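Local coordinates for uncharacterized protein YPL067C (Saccharomyces cerevisiae, PDB 5KCI), which is of unknown function but belongs to the DUF3605 family and is probably connected with amyloid toxicity, as a histidine triad protein, at residues A[143-154]-A[167-178]. Residues are numbered along the deposited sequence; the frame is centred on the assembly and turned at random.
Sequences LLSSGHVAWFVN and AHVLLFFPRERY. With SO4 (sulfate ion), chain D.
Ala150 and Leu170 exchange two backbone hydrogen bonds, as do Phe152 and His168, pairing edge strand 149-152 antiparallel to strand 165-172 of a four-stranded sheet, with the local axes 4.6 Å apart. On the face carrying Phe152 and His168, CB of His168 sits over the phenyl face, 3.3 Å from Phe152 CZ; the two rings are nearly parallel but slid apart, so the contact is a CH-pi interaction of the methylene more than a ring stack. Phe152 takes the position between backbone N and carbonyl carbon (chi1 58°), which swings its ring across to His168. Beside Phe172 N, which bonds to His148 O, the edge of Phe172 meets the face of His148 in a T-shaped stack, planes at 64°; Trp19 stacks on Phe172 and meets His148 edge-to-face. Gly147, lacking a side chain, readily takes the positive phi that ends helix 141-146 in a Schellman motif. Leu143, whose branched end reaches two ways, packs CD1 3.7 Å from Phe173 CZ and lays CD2 over that ring. Nearby, Arg177 NH2 donates to Ser146 OG at 2.8 Å. At the far end Asn154 ND2 donates to O4 and O2 of a sulfate, probably from the crystallisation liquor, which Ser160 N and His166 NE2 also bind; His168 NE2 reaches sulfate O2 at 2.8 Å, almost straight at 172°.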
loop_
_atom_site.group_PDB
_atom_site.type_symbol
_atom_site.label_atom_id
_atom_site.label_comp_id
_atom_site.label_asym_id
_atom_site.label_seq_id
_atom_site.Cartn_x
_atom_site.Cartn_y
_atom_site.Cartn_z
ATOM N N LEU A 143 0.425 -14.989 7.115
ATOM C CA LEU A 143 0.330 -13.664 7.735
ATOM C C LEU A 143 -1.109 -13.295 8.039
ATOM O O LEU A 143 -1.424 -12.796 9.129
ATOM C CB LEU A 143 0.948 -12.624 6.822
ATOM C CG LEU A 143 2.441 -12.798 6.530
ATOM C CD1 LEU A 143 2.910 -11.774 5.497
ATOM C CD2 LEU A 143 3.261 -12.681 7.773
ATOM N N LEU A 144 -2.007 -13.531 7.089
ATOM C CA LEU A 144 -3.418 -13.266 7.369
ATOM C C LEU A 144 -3.880 -14.119 8.536
ATOM O O LEU A 144 -4.586 -13.629 9.430
ATOM C CB LEU A 144 -4.259 -13.570 6.141
ATOM C CG LEU A 144 -3.953 -12.659 4.958
ATOM C CD1 LEU A 144 -4.416 -13.296 3.654
ATOM C CD2 LEU A 144 -4.651 -11.303 5.200
ATOM N N SER A 145 -3.480 -15.399 8.544
ATOM C CA SER A 145 -3.920 -16.283 9.615
ATOM C C SER A 145 -3.451 -15.749 10.955
ATOM O O SER A 145 -4.156 -15.890 11.959
ATOM C CB SER A 145 -3.399 -17.709 9.407
ATOM O OG SER A 145 -3.785 -18.232 8.157
ATOM N N SER A 146 -2.290 -15.085 10.969
ATOM C CA SER A 146 -1.702 -14.506 12.178
ATOM C C SER A 146 -2.219 -13.117 12.562
ATOM O O SER A 146 -1.836 -12.612 13.622
ATOM C CB SER A 146 -0.188 -14.433 11.987
ATOM O OG SER A 146 0.369 -15.721 11.724
ATOM N N GLY A 147 -3.055 -12.463 11.753
ATOM C CA GLY A 147 -3.376 -11.073 12.007
ATOM C C GLY A 147 -2.241 -10.116 11.691
ATOM O O GLY A 147 -2.171 -9.024 12.257
ATOM N N HIS A 148 -1.353 -10.500 10.780
ATOM C CA HIS A 148 -0.115 -9.780 10.536
ATOM C C HIS A 148 -0.122 -9.092 9.179
ATOM O O HIS A 148 0.930 -8.832 8.588
ATOM C CB HIS A 148 1.066 -10.741 10.668
ATOM C CG HIS A 148 1.366 -11.074 12.088
ATOM N ND1 HIS A 148 2.300 -12.025 12.467
ATOM C CD2 HIS A 148 0.857 -10.564 13.232
ATOM C CE1 HIS A 148 2.342 -12.081 13.788
ATOM N NE2 HIS A 148 1.479 -11.206 14.276
ATOM N N VAL A 149 -1.321 -8.776 8.699
ATOM C CA VAL A 149 -1.499 -7.904 7.551
ATOM C C VAL A 149 -2.369 -6.737 7.995
ATOM O O VAL A 149 -3.435 -6.948 8.585
ATOM C CB VAL A 149 -2.178 -8.629 6.378
ATOM C CG1 VAL A 149 -2.275 -7.676 5.151
ATOM C CG2 VAL A 149 -1.433 -9.892 6.011
ATOM N N ALA A 150 -1.943 -5.516 7.676
ATOM C CA ALA A 150 -2.778 -4.352 7.935
ATOM C C ALA A 150 -2.658 -3.404 6.760
ATOM O O ALA A 150 -1.719 -3.485 5.973
ATOM C CB ALA A 150 -2.366 -3.618 9.223
ATOM N N TRP A 151 -3.596 -2.466 6.672
ATOM C CA TRP A 151 -3.523 -1.522 5.571
ATOM C C TRP A 151 -4.221 -0.234 5.970
ATOM O O TRP A 151 -5.084 -0.219 6.852
ATOM C CB TRP A 151 -4.136 -2.088 4.276
ATOM C CG TRP A 151 -5.615 -2.311 4.309
ATOM C CD1 TRP A 151 -6.273 -3.450 4.702
ATOM C CD2 TRP A 151 -6.645 -1.376 3.909
ATOM N NE1 TRP A 151 -7.633 -3.275 4.584
ATOM C CE2 TRP A 151 -7.886 -2.018 4.098
ATOM C CE3 TRP A 151 -6.626 -0.069 3.426
ATOM C CZ2 TRP A 151 -9.118 -1.396 3.810
ATOM C CZ3 TRP A 151 -7.864 0.558 3.137
ATOM C CH2 TRP A 151 -9.079 -0.112 3.333
ATOM N N PHE A 152 -3.801 0.853 5.316
ATOM C CA PHE A 152 -4.467 2.128 5.494
ATOM C C PHE A 152 -4.259 2.967 4.253
ATOM O O PHE A 152 -3.311 2.779 3.492
ATOM C CB PHE A 152 -3.957 2.915 6.699
ATOM C CG PHE A 152 -2.479 3.210 6.657
ATOM C CD1 PHE A 152 -1.535 2.262 7.072
ATOM C CD2 PHE A 152 -2.025 4.448 6.255
ATOM C CE1 PHE A 152 -0.195 2.553 7.027
ATOM C CE2 PHE A 152 -0.677 4.745 6.207
ATOM C CZ PHE A 152 0.245 3.811 6.600
ATOM N N VAL A 153 -5.151 3.936 4.095
ATOM C CA VAL A 153 -5.046 4.907 3.029
ATOM C C VAL A 153 -4.951 6.278 3.682
ATOM O O VAL A 153 -5.839 6.663 4.449
ATOM C CB VAL A 153 -6.260 4.842 2.088
ATOM C CG1 VAL A 153 -6.200 5.971 1.102
ATOM C CG2 VAL A 153 -6.267 3.490 1.369
ATOM N N ASN A 154 -3.892 7.007 3.373
ATOM C CA ASN A 154 -3.706 8.325 3.952
ATOM C C ASN A 154 -4.800 9.280 3.488
ATOM O O ASN A 154 -5.232 9.256 2.331
ATOM C CB ASN A 154 -2.349 8.886 3.583
ATOM C CG ASN A 154 -1.255 8.461 4.559
ATOM O OD1 ASN A 154 -1.538 8.114 5.699
ATOM N ND2 ASN A 154 -0.024 8.562 4.133
ATOM N N ALA A 167 -2.729 2.427 -1.369
ATOM C CA ALA A 167 -2.897 1.968 -0.008
ATOM C C ALA A 167 -1.544 1.541 0.532
ATOM O O ALA A 167 -0.716 0.985 -0.192
ATOM C CB ALA A 167 -3.882 0.787 0.083
ATOM N N HIS A 168 -1.326 1.823 1.797
ATOM C CA HIS A 168 -0.171 1.324 2.522
ATOM C C HIS A 168 -0.526 -0.053 3.075
ATOM O O HIS A 168 -1.521 -0.202 3.785
ATOM C CB HIS A 168 0.224 2.311 3.610
ATOM C CG HIS A 168 0.624 3.642 3.067
ATOM N ND1 HIS A 168 1.928 3.945 2.762
ATOM C CD2 HIS A 168 -0.115 4.718 2.688
ATOM C CE1 HIS A 168 1.992 5.169 2.261
ATOM N NE2 HIS A 168 0.767 5.661 2.208
ATOM N N VAL A 169 0.245 -1.062 2.687
ATOM C CA VAL A 169 -0.005 -2.446 3.068
ATOM C C VAL A 169 1.185 -2.870 3.896
ATOM O O VAL A 169 2.312 -2.859 3.393
ATOM C CB VAL A 169 -0.156 -3.371 1.857
ATOM C CG1 VAL A 169 -0.301 -4.802 2.271
ATOM C CG2 VAL A 169 -1.357 -2.966 0.980
ATOM N N LEU A 170 0.938 -3.208 5.151
ATOM C CA LEU A 170 1.960 -3.577 6.113
ATOM C C LEU A 170 1.887 -5.068 6.356
ATOM O O LEU A 170 0.803 -5.603 6.595
ATOM C CB LEU A 170 1.753 -2.850 7.446
ATOM C CG LEU A 170 1.608 -1.324 7.348
ATOM C CD1 LEU A 170 1.539 -0.739 8.747
ATOM C CD2 LEU A 170 2.732 -0.690 6.596
ATOM N N LEU A 171 3.066 -5.713 6.358
ATOM C CA LEU A 171 3.173 -7.142 6.594
ATOM C C LEU A 171 4.108 -7.330 7.766
ATOM O O LEU A 171 5.208 -6.776 7.748
ATOM C CB LEU A 171 3.757 -7.870 5.386
ATOM C CG LEU A 171 3.061 -7.676 4.045
ATOM C CD1 LEU A 171 3.730 -8.529 2.998
ATOM C CD2 LEU A 171 1.592 -7.988 4.175
ATOM N N PHE A 172 3.689 -8.092 8.780
ATOM C CA PHE A 172 4.532 -8.280 9.957
ATOM C C PHE A 172 5.152 -9.674 9.925
ATOM O O PHE A 172 4.435 -10.685 9.915
ATOM C CB PHE A 172 3.741 -8.063 11.248
ATOM C CG PHE A 172 4.594 -8.078 12.528
ATOM C CD1 PHE A 172 5.909 -7.626 12.539
ATOM C CD2 PHE A 172 4.030 -8.487 13.728
ATOM C CE1 PHE A 172 6.650 -7.630 13.709
ATOM C CE2 PHE A 172 4.772 -8.471 14.906
ATOM C CZ PHE A 172 6.083 -8.040 14.882
ATOM N N PHE A 173 6.488 -9.705 9.958
ATOM C CA PHE A 173 7.281 -10.926 10.037
ATOM C C PHE A 173 8.026 -10.866 11.371
ATOM O O PHE A 173 9.129 -10.323 11.434
ATOM C CB PHE A 173 8.267 -11.029 8.873
ATOM C CG PHE A 173 7.631 -11.059 7.510
ATOM C CD1 PHE A 173 7.404 -9.892 6.816
ATOM C CD2 PHE A 173 7.320 -12.246 6.903
ATOM C CE1 PHE A 173 6.879 -9.925 5.564
ATOM C CE2 PHE A 173 6.791 -12.287 5.657
ATOM C CZ PHE A 173 6.547 -11.103 4.978
ATOM N N PRO A 174 7.457 -11.380 12.461
ATOM C CA PRO A 174 8.156 -11.299 13.757
ATOM C C PRO A 174 9.546 -11.929 13.699
ATOM O O PRO A 174 9.778 -12.913 13.003
ATOM C CB PRO A 174 7.234 -12.065 14.713
ATOM C CG PRO A 174 5.866 -12.033 14.030
ATOM C CD PRO A 174 6.200 -12.124 12.558
ATOM N N ARG A 175 10.475 -11.309 14.414
ATOM C CA ARG A 175 11.868 -11.763 14.383
ATOM C C ARG A 175 12.007 -13.179 14.945
ATOM O O ARG A 175 12.940 -13.910 14.581
ATOM C CB ARG A 175 12.731 -10.761 15.145
ATOM C CG ARG A 175 13.055 -9.492 14.357
ATOM C CD ARG A 175 14.085 -9.748 13.264
ATOM N NE ARG A 175 14.514 -8.510 12.613
ATOM C CZ ARG A 175 14.166 -8.125 11.384
ATOM N NH1 ARG A 175 13.381 -8.878 10.615
ATOM N NH2 ARG A 175 14.619 -6.972 10.913
ATOM N N GLU A 176 11.120 -13.584 15.845
ATOM C CA GLU A 176 11.210 -14.938 16.379
ATOM C C GLU A 176 10.607 -15.968 15.432
ATOM O O GLU A 176 10.691 -17.165 15.715
ATOM C CB GLU A 176 10.572 -15.019 17.780
ATOM C CG GLU A 176 9.050 -14.970 17.840
ATOM C CD GLU A 176 8.455 -13.557 17.712
ATOM O OE1 GLU A 176 9.210 -12.589 17.434
ATOM O OE2 GLU A 176 7.218 -13.435 17.915
ATOM N N ARG A 177 10.059 -15.532 14.298
ATOM C CA ARG A 177 9.435 -16.423 13.328
ATOM C C ARG A 177 10.070 -16.368 11.947
ATOM O O ARG A 177 10.054 -17.385 11.234
ATOM C CB ARG A 177 7.938 -16.099 13.213
ATOM C CG ARG A 177 7.233 -16.494 14.484
ATOM C CD ARG A 177 5.941 -15.783 14.692
ATOM N NE ARG A 177 4.925 -16.246 13.753
ATOM C CZ ARG A 177 3.637 -15.922 13.845
ATOM N NH1 ARG A 177 3.217 -15.094 14.804
ATOM N NH2 ARG A 177 2.771 -16.407 12.960
ATOM N N TYR A 178 10.707 -15.255 11.590
ATOM C CA TYR A 178 11.369 -15.092 10.302
ATOM C C TYR A 178 12.713 -14.417 10.516
ATOM O O TYR A 178 12.780 -13.389 11.196
ATOM C CB TYR A 178 10.511 -14.225 9.360
ATOM C CG TYR A 178 9.173 -14.803 8.960
ATOM C CD1 TYR A 178 9.024 -15.483 7.757
ATOM C CD2 TYR A 178 8.046 -14.620 9.758
ATOM C CE1 TYR A 178 7.778 -15.997 7.361
ATOM C CE2 TYR A 178 6.800 -15.130 9.386
ATOM C CZ TYR A 178 6.672 -15.820 8.180
ATOM O OH TYR A 178 5.452 -16.331 7.791
HETATM S S SO4 D . 1.093 8.996 0.738
HETATM O O1 SO4 D . 0.956 9.657 -0.581
HETATM O O2 SO4 D . -0.002 8.100 1.059
HETATM O O3 SO4 D . 2.342 8.203 0.762
HETATM O O4 SO4 D . 1.171 10.015 1.779
#